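Side-chain contacts in aminopeptidase N (Francisella tularensis subsp. tularensis, PDB 5DLL), which probably takes part in intracellular peptide breakdown as a zinc aminopeptidase of the M1 family, releasing N-terminal residues, preferably alanine, from peptides: residues Lys286-Ser291 with Gln304-His309; Lys298-Val303 with Lys662-Ser667; Asn292-Asp297 with Asp741-Lys746; Leu198-Ala203 with Leu280-Thr285. All blocks are in the same frame, centred on the assembly; numbering follows the deposited sequence.

Contacts 1, 2 and 3 gather round helix 297-312 and the loop that leads into it, with centres 12 to 14 Å from one another. Contact 1 holds the zinc ligand His-309. Contacts 2 and 3 tie the start of the same helix to the C-terminal helical region and are joined to each other by a hydrogen bond and a salt bridge. Ala-290 CB of contact 1 lies 3.7 Å from Ala-295 CB of contact 3. Contact 4 lies farther from contacts 2 and 3 (centres 26 to 27 Å apart) but 15 Å from contact 1, which it touches through Phe-283, whose CG is 3.7 Å from Ile-288 CG2. Its Ile-282 side chain is about 12 Å from the zinc ion.

Contact 1 (Lys286-Ser291 with Gln304-His309); sequences KYIMAS and QSVVGH. With ZN (zinc ion), chain B.
Val-306 presents its CG1 methyl to the loop residues Tyr-287 and Ile-288. This methyl lies 4.4 Å from Tyr-287 CB and 4.2 Å from the carbonyl oxygen Tyr-287 O, so the tyrosine touches the helix with the base of its side chain while the phenol end leads away. Ile-288 uses one branch for two neighbours: its CG2 is 4.2 Å from Val-307 CG2 and 4.5 Å from Val-306 CG1. The side-chain touches are thus methyl against hydrocarbon, and no hydrogen bond crosses between the segments. Lys-286 lays its chain along the tyrosine, with CG 4.2 Å above the plane, over the ring centre. The helix is the one that carries the HExxH zinc motif of M1 peptidases, and the two valines occupy the turn just before its first histidine. There His-309 NE2 binds the zinc ion at 2.2 Å; His-313 and Glu-332 are the other protein ligands. With NE2 on the metal and ND1 hydrogen-bonded to Asp-339 OD1 in the second shell, the imidazole is held at both nitrogens, which restrains its rotation. Phe-283 of strand 280-284 packs on both Val-306 and Ile-288, while Ala-241 and Val-242 of helix 236-253 touch Val-307.

Contact 2 (Lys298-Val303 with Lys662-Ser667); sequences KDFELV and KPYSLS
Phe-300 has the most surface buried in this contact, followed by Leu-666; its ring stands out from helix 297-312 against Leu-666 and Tyr-664. The two leucine methyls lie on the same side of the ring. CD1 sits over the face in a CH-pi contact, 4.1 Å from the centroid and 14° off the ring normal, somewhat toward the rim. CD2 is out beyond the rim, 3.7 Å from Phe-300 CD2. The two side chains cross at about a right angle. Tyr-664 arrives with its far end: OH is 3.8 Å from Phe-300 CE2, which lies at the edge of the tyrosine ring, near its plane. A CG anti to the backbone N (chi1 -177°) extends the phenol toward the helix, where its OH forms a hydrogen bond with Asp-297 OD1. Further round the phenylalanine, Tyr-237 of helix 236-253 makes an edge-to-face ring contact, and Ala-290 and Ala-295 also touch it. The chain that brings in the leucine is shaped by an ST turn, in which Ser-665 OG accepts from Ser-667 N at 3.2 Å; Ser-667 is then the N-cap of helix 668-685. The contact thus joins the M1 peptidase domain to the C-terminal helical region of ARM-repeat type. Its chemistry is divided: the buried ring is packed mostly by hydrocarbon, with the phenol oxygen beside CE2, while the bond to Asp-297, which also forms a salt bridge with Arg-674, gives that hydroxyl a polar partner and would be expected to fix its position.

Contact 3 (Asn292-Asp297 with Asp741-Lys746); sequences NKTATD and DLVVNK
Thr-294 with Val-743, and Thr-296 with Lys-746, meet with no ring, amide or carboxylate between them, so there is no face or edge to share across the segments. The flat group that matters is the carboxylate of Asp-299, in the first turn of helix 297-312, whose OD2 lies 3.1 Å from Lys-746 NZ in a salt bridge. Thr-294 offers its methyl to the valine: CG2 is 4.0 Å from Val-743 CG2, and the two side chains cross at about a right angle. Thr-296 and Lys-746 reach toward each other, tip to tip. The lysine chain, extended beyond CG, leads from helix 741-752 past the threonine methyl, with NZ 3.4 Å from Thr-296 CG2, on its way to Asp-299 OD2, its polar partner. The threonine hydroxyl has another task. With chi1 at 62° it turns back to cap a backbone N of the helix that begins just after Thr-296, and Asp-299 OD2 accepts from Thr-296 N in return, a pairing consistent with a capping box. Met-707 of helix 707-717 packs on both Val-743 and Thr-296. The contact links the approach to the zinc-binding helix with the C-terminal helical region. Asp-299 OD2 is the shared acceptor of Thr-296 N and Lys-746 NZ, serving both a helix start and a lysine from the other domain; the nearby ammonium would be expected to favour the charged form of Asp-299.

Contact 4 (Leu198-Ala203 with Leu280-Thr285); sequences LFALVA and LNIFNT
Leu-280 reaches across to Ala-200 and has the most surface buried here. Its CB points toward the other segment, and CG continues the reach, anti to the backbone N (chi1 -178°). At the fork chi2 is 47°, and CD2 is the branch that does the touching: it lies 4.0 Å from Ala-200 CB and equally 4.0 Å from Ala-200 O. The alanine methyl is thus met by a leucine methyl that also rests beside the backbone carbonyl, whose oxygen is hydrogen-bonded to Ser-169 OG. Two residues on, Ile-282 makes a second step. Its CD1 meets Val-202 CG2 tip to tip at 3.9 Å and reaches Ala-200 CB at 4.4 Å, so the alanine methyl faces the notch between the leucine and isoleucine ends. Val-202, like Ala-200, turns its CB toward the partner. The extended chain 200-202, at the start of strand 201-204, and strand 280-284 turn alternate side chains to each other, and the strands belong to different sheets. Val-202 bonds through its backbone to Leu-168 and Ala-203 to Phe-128, in an antiparallel sheet; Asn-281 bonds to Met-263 and Val-265 in the mixed sheet of the peptidase domain. Asn-281 and Phe-283 point their side chains to helix 297-312, so Leu-280 and Ile-282 serve the face turned to the neighbouring sheet. All four touching residues are buried, and across these segments the sheets meet through methyl groups with no hydrogen bond, so the contact rests on apolar packing.

Contact 1 (Lys286-Ser291 with Gln304-His309)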
loop_
_atom_site.group_PDB
_atom_site.type_symbol
_atom_site.label_atom_id
_atom_site.label_comp_id
_atom_site.label_asym_id
_atom_site.label_seq_id
_atom_site.Cartn_x
_atom_site.Cartn_y
_atom_site.Cartn_z
ATOM N N LYS A 286 11.149 10.971 2.193
ATOM C CA LYS A 286 10.121 11.415 1.247
ATOM C C LYS A 286 8.709 10.959 1.617
ATOM O O LYS A 286 7.738 11.562 1.163
ATOM C CB LYS A 286 10.456 10.984 -0.190
ATOM C CG LYS A 286 10.369 9.491 -0.465
ATOM C CD LYS A 286 10.362 9.210 -1.961
ATOM C CE LYS A 286 10.472 7.721 -2.245
ATOM N NZ LYS A 286 10.068 7.368 -3.633
ATOM N N TYR A 287 8.594 9.909 2.431
ATOM C CA TYR A 287 7.282 9.377 2.817
ATOM C C TYR A 287 6.675 10.021 4.068
ATOM O O TYR A 287 5.493 9.800 4.335
ATOM C CB TYR A 287 7.335 7.848 2.998
ATOM C CG TYR A 287 7.553 7.062 1.713
ATOM C CD1 TYR A 287 6.790 7.315 0.569
ATOM C CD2 TYR A 287 8.508 6.048 1.648
ATOM C CE1 TYR A 287 6.989 6.596 -0.599
ATOM C CE2 TYR A 287 8.711 5.324 0.484
ATOM C CZ TYR A 287 7.949 5.599 -0.634
ATOM O OH TYR A 287 8.151 4.881 -1.791
ATOM N N ILE A 288 7.453 10.801 4.827
ATOM C CA ILE A 288 6.924 11.475 6.036
ATOM C C ILE A 288 7.054 13.009 6.066
ATOM O O ILE A 288 6.662 13.648 7.049
ATOM C CB ILE A 288 7.544 10.897 7.331
ATOM C CG1 ILE A 288 9.045 11.179 7.404
ATOM C CG2 ILE A 288 7.284 9.399 7.429
ATOM C CD1 ILE A 288 9.660 10.768 8.723
ATOM N N MET A 289 7.587 13.603 5.002
ATOM C CA MET A 289 7.803 15.048 4.972
ATOM C C MET A 289 6.619 15.768 4.340
ATOM O O MET A 289 6.053 15.300 3.350
ATOM C CB MET A 289 9.088 15.393 4.214
ATOM C CG MET A 289 10.362 15.180 5.018
ATOM S SD MET A 289 11.803 15.977 4.275
ATOM C CE MET A 289 11.693 15.405 2.577
ATOM N N ALA A 290 6.249 16.906 4.918
ATOM C CA ALA A 290 5.195 17.740 4.355
ATOM C C ALA A 290 5.277 19.160 4.896
ATOM O O ALA A 290 5.307 19.365 6.108
ATOM C CB ALA A 290 3.828 17.140 4.648
ATOM N N SER A 291 5.335 20.129 3.985
ATOM C CA SER A 291 5.208 21.544 4.323
ATOM C C SER A 291 3.839 22.007 3.860
ATOM O O SER A 291 3.267 21.417 2.943
ATOM C CB SER A 291 6.296 22.365 3.628
ATOM O OG SER A 291 7.556 21.719 3.719
ATOM N N GLN A 304 0.045 10.405 6.851
ATOM C CA GLN A 304 -0.775 9.903 7.945
ATOM C C GLN A 304 -0.909 8.382 7.888
ATOM O O GLN A 304 -0.693 7.703 8.888
ATOM C CB GLN A 304 -2.165 10.550 7.887
ATOM C CG GLN A 304 -3.020 10.338 9.128
ATOM C CD GLN A 304 -4.485 10.666 8.897
ATOM O OE1 GLN A 304 -5.100 10.195 7.935
ATOM N NE2 GLN A 304 -5.053 11.467 9.788
ATOM N N SER A 305 -1.270 7.874 6.709
ATOM C CA SER A 305 -1.460 6.434 6.457
ATOM C C SER A 305 -0.192 5.620 6.688
ATOM O O SER A 305 -0.231 4.525 7.262
ATOM C CB SER A 305 -1.918 6.221 5.008
ATOM O OG SER A 305 -1.940 4.847 4.672
ATOM N N VAL A 306 0.920 6.162 6.203
ATOM C CA VAL A 306 2.234 5.545 6.343
ATOM C C VAL A 306 2.613 5.415 7.822
ATOM O O VAL A 306 2.923 4.322 8.303
ATOM C CB VAL A 306 3.296 6.374 5.578
ATOM C CG1 VAL A 306 4.708 6.006 6.001
ATOM C CG2 VAL A 306 3.120 6.206 4.075
ATOM N N VAL A 307 2.578 6.538 8.535
ATOM C CA VAL A 307 2.903 6.562 9.957
ATOM C C VAL A 307 1.937 5.652 10.711
ATOM O O VAL A 307 2.348 4.867 11.570
ATOM C CB VAL A 307 2.830 7.998 10.534
ATOM C CG1 VAL A 307 2.958 7.988 12.054
ATOM C CG2 VAL A 307 3.906 8.887 9.919
ATOM N N GLY A 308 0.652 5.767 10.385
ATOM C CA GLY A 308 -0.371 4.920 10.976
ATOM C C GLY A 308 -0.016 3.454 10.860
ATOM O O GLY A 308 0.130 2.760 11.869
ATOM N N HIS A 309 0.151 2.997 9.622
ATOM C CA HIS A 309 0.390 1.589 9.330
ATOM C C HIS A 309 1.511 1.000 10.177
ATOM O O HIS A 309 1.371 -0.083 10.741
ATOM C CB HIS A 309 0.719 1.417 7.848
ATOM C CG HIS A 309 1.115 0.024 7.474
ATOM N ND1 HIS A 309 0.269 -0.839 6.813
ATOM C CD2 HIS A 309 2.268 -0.656 7.668
ATOM C CE1 HIS A 309 0.885 -1.990 6.614
ATOM N NE2 HIS A 309 2.099 -1.906 7.126
HETATM ZN ZN ZN B . 3.618 -3.439 7.148
#

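Contact 2 (Lys298-Val303 with Lys662-Ser667)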
loop_
_atom_site.group_PDB
_atom_site.type_symbol
_atom_site.label_atom_id
_atom_site.label_comp_id
_atom_site.label_asym_id
_atom_site.label_seq_id
_atom_site.Cartn_x
_atom_site.Cartn_y
_atom_site.Cartn_z
ATOM N N LYS A 298 -3.607 15.139 -0.631
ATOM C CA LYS A 298 -3.265 13.738 -0.856
ATOM C C LYS A 298 -1.938 13.367 -0.185
ATOM O O LYS A 298 -1.809 12.285 0.383
ATOM C CB LYS A 298 -3.201 13.459 -2.363
ATOM C CG LYS A 298 -3.028 11.998 -2.747
ATOM C CD LYS A 298 -4.049 11.099 -2.060
ATOM C CE LYS A 298 -4.256 9.795 -2.816
ATOM N NZ LYS A 298 -2.981 9.098 -3.144
ATOM N N ASP A 299 -0.963 14.268 -0.250
ATOM C CA ASP A 299 0.336 14.042 0.378
ATOM C C ASP A 299 0.199 13.901 1.885
ATOM O O ASP A 299 0.774 12.989 2.479
ATOM C CB ASP A 299 1.306 15.181 0.064
ATOM C CG ASP A 299 1.682 15.246 -1.402
ATOM O OD1 ASP A 299 1.430 14.268 -2.138
ATOM O OD2 ASP A 299 2.226 16.288 -1.820
ATOM N N PHE A 300 -0.558 14.806 2.497
ATOM C CA PHE A 300 -0.828 14.744 3.936
ATOM C C PHE A 300 -1.533 13.444 4.346
ATOM O O PHE A 300 -1.218 12.870 5.389
ATOM C CB PHE A 300 -1.677 15.934 4.371
ATOM C CG PHE A 300 -0.919 17.228 4.476
ATOM C CD1 PHE A 300 -0.005 17.432 5.503
ATOM C CD2 PHE A 300 -1.150 18.262 3.579
ATOM C CE1 PHE A 300 0.680 18.631 5.623
ATOM C CE2 PHE A 300 -0.469 19.464 3.695
ATOM C CZ PHE A 300 0.446 19.648 4.719
ATOM N N GLU A 301 -2.481 12.986 3.528
ATOM C CA GLU A 301 -3.224 11.750 3.811
ATOM C C GLU A 301 -2.328 10.513 3.774
ATOM O O GLU A 301 -2.533 9.564 4.543
ATOM C CB GLU A 301 -4.370 11.560 2.813
ATOM C CG GLU A 301 -5.418 10.549 3.264
ATOM C CD GLU A 301 -5.806 9.561 2.177
ATOM O OE1 GLU A 301 -6.985 9.564 1.761
ATOM O OE2 GLU A 301 -4.930 8.778 1.740
ATOM N N LEU A 302 -1.351 10.524 2.867
ATOM C CA LEU A 302 -0.415 9.410 2.725
ATOM C C LEU A 302 0.590 9.353 3.871
ATOM O O LEU A 302 0.888 8.269 4.376
ATOM C CB LEU A 302 0.312 9.487 1.382
ATOM C CG LEU A 302 -0.558 9.160 0.163
ATOM C CD1 LEU A 302 0.111 9.626 -1.126
ATOM C CD2 LEU A 302 -0.874 7.671 0.111
ATOM N N VAL A 303 1.106 10.515 4.274
ATOM C CA VAL A 303 1.995 10.619 5.443
ATOM C C VAL A 303 1.315 10.051 6.682
ATOM O O VAL A 303 1.930 9.322 7.462
ATOM C CB VAL A 303 2.404 12.084 5.726
ATOM C CG1 VAL A 303 3.022 12.232 7.113
ATOM C CG2 VAL A 303 3.375 12.583 4.666
ATOM N N LYS A 662 -12.131 30.616 3.083
ATOM C CA LYS A 662 -11.587 30.237 4.385
ATOM C C LYS A 662 -10.083 30.012 4.296
ATOM O O LYS A 662 -9.565 29.666 3.233
ATOM C CB LYS A 662 -12.247 28.955 4.910
ATOM C CG LYS A 662 -13.690 29.127 5.357
ATOM C CD LYS A 662 -14.333 27.797 5.723
ATOM C CE LYS A 662 -15.691 28.004 6.375
ATOM N NZ LYS A 662 -16.286 26.735 6.880
ATOM N N PRO A 663 -9.374 30.194 5.422
ATOM C CA PRO A 663 -7.958 29.837 5.479
ATOM C C PRO A 663 -7.763 28.326 5.320
ATOM O O PRO A 663 -8.637 27.553 5.719
ATOM C CB PRO A 663 -7.541 30.293 6.883
ATOM C CG PRO A 663 -8.803 30.270 7.677
ATOM C CD PRO A 663 -9.869 30.695 6.718
ATOM N N TYR A 664 -6.628 27.921 4.743
ATOM C CA TYR A 664 -6.342 26.507 4.476
ATOM C C TYR A 664 -6.355 25.668 5.756
ATOM O O TYR A 664 -5.887 26.103 6.814
ATOM C CB TYR A 664 -4.997 26.346 3.749
ATOM C CG TYR A 664 -4.656 24.915 3.379
ATOM C CD1 TYR A 664 -5.327 24.262 2.347
ATOM C CD2 TYR A 664 -3.661 24.211 4.062
ATOM C CE1 TYR A 664 -5.019 22.953 2.007
ATOM C CE2 TYR A 664 -3.347 22.901 3.729
ATOM C CZ TYR A 664 -4.027 22.275 2.700
ATOM O OH TYR A 664 -3.725 20.974 2.359
ATOM N N SER A 665 -6.900 24.462 5.633
ATOM C CA SER A 665 -7.099 23.565 6.758
ATOM C C SER A 665 -7.233 22.145 6.237
ATOM O O SER A 665 -7.604 21.939 5.079
ATOM C CB SER A 665 -8.364 23.965 7.525
ATOM O OG SER A 665 -8.903 22.882 8.270
ATOM N N LEU A 666 -6.944 21.174 7.100
ATOM C CA LEU A 666 -7.033 19.759 6.742
ATOM C C LEU A 666 -8.270 19.072 7.336
ATOM O O LEU A 666 -8.240 17.871 7.619
ATOM C CB LEU A 666 -5.765 19.028 7.185
ATOM C CG LEU A 666 -4.473 19.464 6.497
ATOM C CD1 LEU A 666 -3.269 18.970 7.288
ATOM C CD2 LEU A 666 -4.432 18.972 5.053
ATOM N N SER A 667 -9.353 19.826 7.517
ATOM C CA SER A 667 -10.629 19.242 7.914
ATOM C C SER A 667 -11.212 18.499 6.720
ATOM O O SER A 667 -11.067 18.945 5.579
ATOM C CB SER A 667 -11.600 20.329 8.377
ATOM O OG SER A 667 -11.808 21.292 7.359
#

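Contact 3 (Asn292-Asp297 with Asp741-Lys746)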
loop_
_atom_site.group_PDB
_atom_site.type_symbol
_atom_site.label_atom_id
_atom_site.label_comp_id
_atom_site.label_asym_id
_atom_site.label_seq_id
_atom_site.Cartn_x
_atom_site.Cartn_y
_atom_site.Cartn_z
ATOM N N ASN A 292 3.310 23.053 4.495
ATOM C CA ASN A 292 1.998 23.605 4.122
ATOM C C ASN A 292 1.990 24.163 2.700
ATOM O O ASN A 292 0.986 24.060 1.978
ATOM C CB ASN A 292 1.557 24.698 5.105
ATOM C CG ASN A 292 0.844 24.137 6.321
ATOM O OD1 ASN A 292 -0.293 24.513 6.615
ATOM N ND2 ASN A 292 1.502 23.225 7.027
ATOM N N LYS A 293 3.122 24.739 2.306
ATOM C CA LYS A 293 3.277 25.323 0.980
ATOM C C LYS A 293 3.268 24.258 -0.119
ATOM O O LYS A 293 2.660 24.462 -1.172
ATOM C CB LYS A 293 4.585 26.117 0.889
ATOM C CG LYS A 293 4.806 27.144 1.993
ATOM C CD LYS A 293 5.868 28.175 1.618
ATOM C CE LYS A 293 7.165 27.544 1.124
ATOM N NZ LYS A 293 7.699 26.492 2.037
ATOM N N THR A 294 3.931 23.127 0.137
ATOM C CA THR A 294 4.250 22.155 -0.911
ATOM C C THR A 294 3.359 20.918 -0.962
ATOM O O THR A 294 3.067 20.420 -2.048
ATOM C CB THR A 294 5.707 21.677 -0.784
ATOM O OG1 THR A 294 5.916 21.101 0.512
ATOM C CG2 THR A 294 6.666 22.838 -0.995
ATOM N N ALA A 295 2.949 20.399 0.191
ATOM C CA ALA A 295 2.174 19.156 0.224
ATOM C C ALA A 295 0.709 19.408 -0.137
ATOM O O ALA A 295 0.101 20.379 0.324
ATOM C CB ALA A 295 2.285 18.490 1.587
ATOM N N THR A 296 0.158 18.540 -0.984
ATOM C CA THR A 296 -1.264 18.568 -1.315
ATOM C C THR A 296 -2.028 17.813 -0.234
ATOM O O THR A 296 -1.423 17.219 0.657
ATOM C CB THR A 296 -1.556 17.925 -2.694
ATOM O OG1 THR A 296 -1.175 16.541 -2.688
ATOM C CG2 THR A 296 -0.813 18.659 -3.817
ATOM N N ASP A 297 -3.356 17.840 -0.312
ATOM C CA ASP A 297 -4.194 17.113 0.645
ATOM C C ASP A 297 -3.906 15.620 0.573
ATOM O O ASP A 297 -3.952 14.925 1.584
ATOM C CB ASP A 297 -5.683 17.361 0.378
ATOM C CG ASP A 297 -6.087 18.813 0.580
ATOM O OD1 ASP A 297 -5.540 19.470 1.497
ATOM O OD2 ASP A 297 -6.966 19.293 -0.177
ATOM N N ASP A 741 12.298 20.466 -5.275
ATOM C CA ASP A 741 12.418 19.310 -6.177
ATOM C C ASP A 741 11.135 18.496 -6.285
ATOM O O ASP A 741 10.712 18.145 -7.390
ATOM C CB ASP A 741 13.554 18.386 -5.727
ATOM C CG ASP A 741 14.899 18.828 -6.246
ATOM O OD1 ASP A 741 15.050 18.923 -7.481
ATOM O OD2 ASP A 741 15.805 19.068 -5.418
ATOM N N LEU A 742 10.525 18.197 -5.141
ATOM C CA LEU A 742 9.290 17.405 -5.098
ATOM C C LEU A 742 8.217 18.020 -5.992
ATOM O O LEU A 742 7.470 17.303 -6.658
ATOM C CB LEU A 742 8.763 17.283 -3.661
ATOM C CG LEU A 742 9.400 16.218 -2.758
ATOM C CD1 LEU A 742 10.886 16.459 -2.533
ATOM C CD2 LEU A 742 8.672 16.158 -1.422
ATOM N N VAL A 743 8.165 19.350 -6.010
ATOM C CA VAL A 743 7.178 20.104 -6.782
ATOM C C VAL A 743 7.541 20.162 -8.271
ATOM O O VAL A 743 6.653 20.185 -9.129
ATOM C CB VAL A 743 7.026 21.539 -6.221
ATOM C CG1 VAL A 743 5.989 22.334 -7.009
ATOM C CG2 VAL A 743 6.661 21.489 -4.742
ATOM N N VAL A 744 8.839 20.189 -8.575
ATOM C CA VAL A 744 9.309 20.145 -9.965
ATOM C C VAL A 744 8.914 18.815 -10.609
ATOM O O VAL A 744 8.564 18.771 -11.785
ATOM C CB VAL A 744 10.842 20.341 -10.080
ATOM C CG1 VAL A 744 11.304 20.181 -11.524
ATOM C CG2 VAL A 744 11.260 21.708 -9.557
ATOM N N ASN A 745 8.970 17.735 -9.835
ATOM C CA ASN A 745 8.506 16.430 -10.306
ATOM C C ASN A 745 7.050 16.483 -10.769
ATOM O O ASN A 745 6.705 15.955 -11.827
ATOM C CB ASN A 745 8.673 15.369 -9.210
ATOM C CG ASN A 745 10.128 15.016 -8.952
ATOM O OD1 ASN A 745 11.038 15.577 -9.566
ATOM N ND2 ASN A 745 10.353 14.075 -8.037
ATOM N N LYS A 746 6.209 17.145 -9.979
ATOM C CA LYS A 746 4.802 17.329 -10.327
ATOM C C LYS A 746 4.654 18.211 -11.569
ATOM O O LYS A 746 3.735 18.025 -12.368
ATOM C CB LYS A 746 4.038 17.932 -9.145
ATOM C CG LYS A 746 4.067 17.065 -7.893
ATOM C CD LYS A 746 3.093 17.548 -6.831
ATOM C CE LYS A 746 3.037 16.580 -5.659
ATOM N NZ LYS A 746 1.787 16.733 -4.867
#

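Contact 4 (Leu198-Ala203 with Leu280-Thr285)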
loop_
_atom_site.group_PDB
_atom_site.type_symbol
_atom_site.label_atom_id
_atom_site.label_comp_id
_atom_site.label_asym_id
_atom_site.label_seq_id
_atom_site.Cartn_x
_atom_site.Cartn_y
_atom_site.Cartn_z
ATOM N N LEU A 198 12.618 -7.352 13.806
ATOM C CA LEU A 198 12.180 -6.064 14.349
ATOM C C LEU A 198 13.252 -5.361 15.168
ATOM O O LEU A 198 12.988 -4.309 15.761
ATOM C CB LEU A 198 10.957 -6.263 15.240
ATOM C CG LEU A 198 9.764 -6.869 14.526
ATOM C CD1 LEU A 198 8.760 -7.318 15.563
ATOM C CD2 LEU A 198 9.159 -5.876 13.546
ATOM N N PHE A 199 14.449 -5.930 15.220
ATOM C CA PHE A 199 15.551 -5.270 15.897
ATOM C C PHE A 199 16.030 -4.105 15.033
ATOM O O PHE A 199 16.106 -4.226 13.803
ATOM C CB PHE A 199 16.710 -6.236 16.176
ATOM C CG PHE A 199 17.963 -5.539 16.603
ATOM C CD1 PHE A 199 18.875 -5.085 15.657
ATOM C CD2 PHE A 199 18.207 -5.284 17.939
ATOM C CE1 PHE A 199 20.015 -4.405 16.040
ATOM C CE2 PHE A 199 19.351 -4.606 18.329
ATOM C CZ PHE A 199 20.255 -4.167 17.381
ATOM N N ALA A 200 16.349 -2.985 15.680
ATOM C CA ALA A 200 16.944 -1.840 14.991
ATOM C C ALA A 200 17.960 -1.097 15.853
ATOM O O ALA A 200 17.859 -1.068 17.088
ATOM C CB ALA A 200 15.863 -0.883 14.514
ATOM N N LEU A 201 18.935 -0.499 15.174
ATOM C CA LEU A 201 19.932 0.362 15.797
ATOM C C LEU A 201 20.175 1.557 14.886
ATOM O O LEU A 201 20.230 1.407 13.667
ATOM C CB LEU A 201 21.238 -0.407 16.015
ATOM C CG LEU A 201 22.437 0.392 16.562
ATOM C CD1 LEU A 201 23.312 -0.477 17.459
ATOM C CD2 LEU A 201 23.271 1.027 15.452
ATOM N N VAL A 202 20.309 2.740 15.479
ATOM C CA VAL A 202 20.678 3.949 14.740
ATOM C C VAL A 202 21.643 4.795 15.564
ATOM O O VAL A 202 21.430 5.002 16.759
ATOM C CB VAL A 202 19.446 4.811 14.400
ATOM C CG1 VAL A 202 19.874 6.122 13.745
ATOM C CG2 VAL A 202 18.475 4.042 13.512
ATOM N N ALA A 203 22.693 5.287 14.914
ATOM C CA ALA A 203 23.659 6.177 15.557
ATOM C C ALA A 203 24.111 7.260 14.583
ATOM O O ALA A 203 24.560 6.954 13.476
ATOM C CB ALA A 203 24.854 5.387 16.062
ATOM N N LEU A 280 10.906 1.996 17.316
ATOM C CA LEU A 280 11.934 2.690 16.552
ATOM C C LEU A 280 11.655 2.464 15.074
ATOM O O LEU A 280 12.343 1.711 14.396
ATOM C CB LEU A 280 13.327 2.174 16.947
ATOM C CG LEU A 280 14.553 2.807 16.277
ATOM C CD1 LEU A 280 14.492 4.325 16.263
ATOM C CD2 LEU A 280 15.819 2.337 16.969
ATOM N N ASN A 281 10.602 3.099 14.589
ATOM C CA ASN A 281 10.240 2.973 13.195
ATOM C C ASN A 281 11.227 3.783 12.376
ATOM O O ASN A 281 11.753 4.794 12.850
ATOM C CB ASN A 281 8.806 3.450 12.968
ATOM C CG ASN A 281 7.777 2.578 13.671
ATOM O OD1 ASN A 281 8.110 1.565 14.296
ATOM N ND2 ASN A 281 6.511 2.963 13.564
ATOM N N ILE A 282 11.508 3.315 11.166
ATOM C CA ILE A 282 12.450 3.981 10.278
ATOM C C ILE A 282 11.747 4.173 8.950
ATOM O O ILE A 282 11.069 3.267 8.460
ATOM C CB ILE A 282 13.754 3.168 10.101
ATOM C CG1 ILE A 282 14.401 2.901 11.467
ATOM C CG2 ILE A 282 14.744 3.907 9.202
ATOM C CD1 ILE A 282 15.777 2.265 11.400
ATOM N N PHE A 283 11.902 5.366 8.384
ATOM C CA PHE A 283 11.217 5.738 7.153
ATOM C C PHE A 283 12.183 6.406 6.200
ATOM O O PHE A 283 13.168 7.010 6.623
ATOM C CB PHE A 283 10.091 6.743 7.428
ATOM C CG PHE A 283 8.992 6.225 8.311
ATOM C CD1 PHE A 283 9.109 6.290 9.694
ATOM C CD2 PHE A 283 7.821 5.715 7.765
ATOM C CE1 PHE A 283 8.089 5.829 10.516
ATOM C CE2 PHE A 283 6.797 5.254 8.584
ATOM C CZ PHE A 283 6.933 5.307 9.961
ATOM N N ASN A 284 11.874 6.295 4.913
ATOM C CA ASN A 284 12.442 7.163 3.898
ATOM C C ASN A 284 11.912 8.559 4.185
ATOM O O ASN A 284 10.735 8.702 4.532
ATOM C CB ASN A 284 11.982 6.700 2.513
ATOM C CG ASN A 284 12.872 7.195 1.394
ATOM O OD1 ASN A 284 13.343 8.333 1.397
ATOM N ND2 ASN A 284 13.100 6.332 0.417
ATOM N N THR A 285 12.756 9.583 4.058
ATOM C CA THR A 285 12.316 10.960 4.341
ATOM C C THR A 285 11.163 11.414 3.447
ATOM O O THR A 285 10.292 12.148 3.899
ATOM C CB THR A 285 13.455 11.995 4.226
ATOM O OG1 THR A 285 14.252 11.727 3.067
ATOM C CG2 THR A 285 14.331 11.967 5.464
#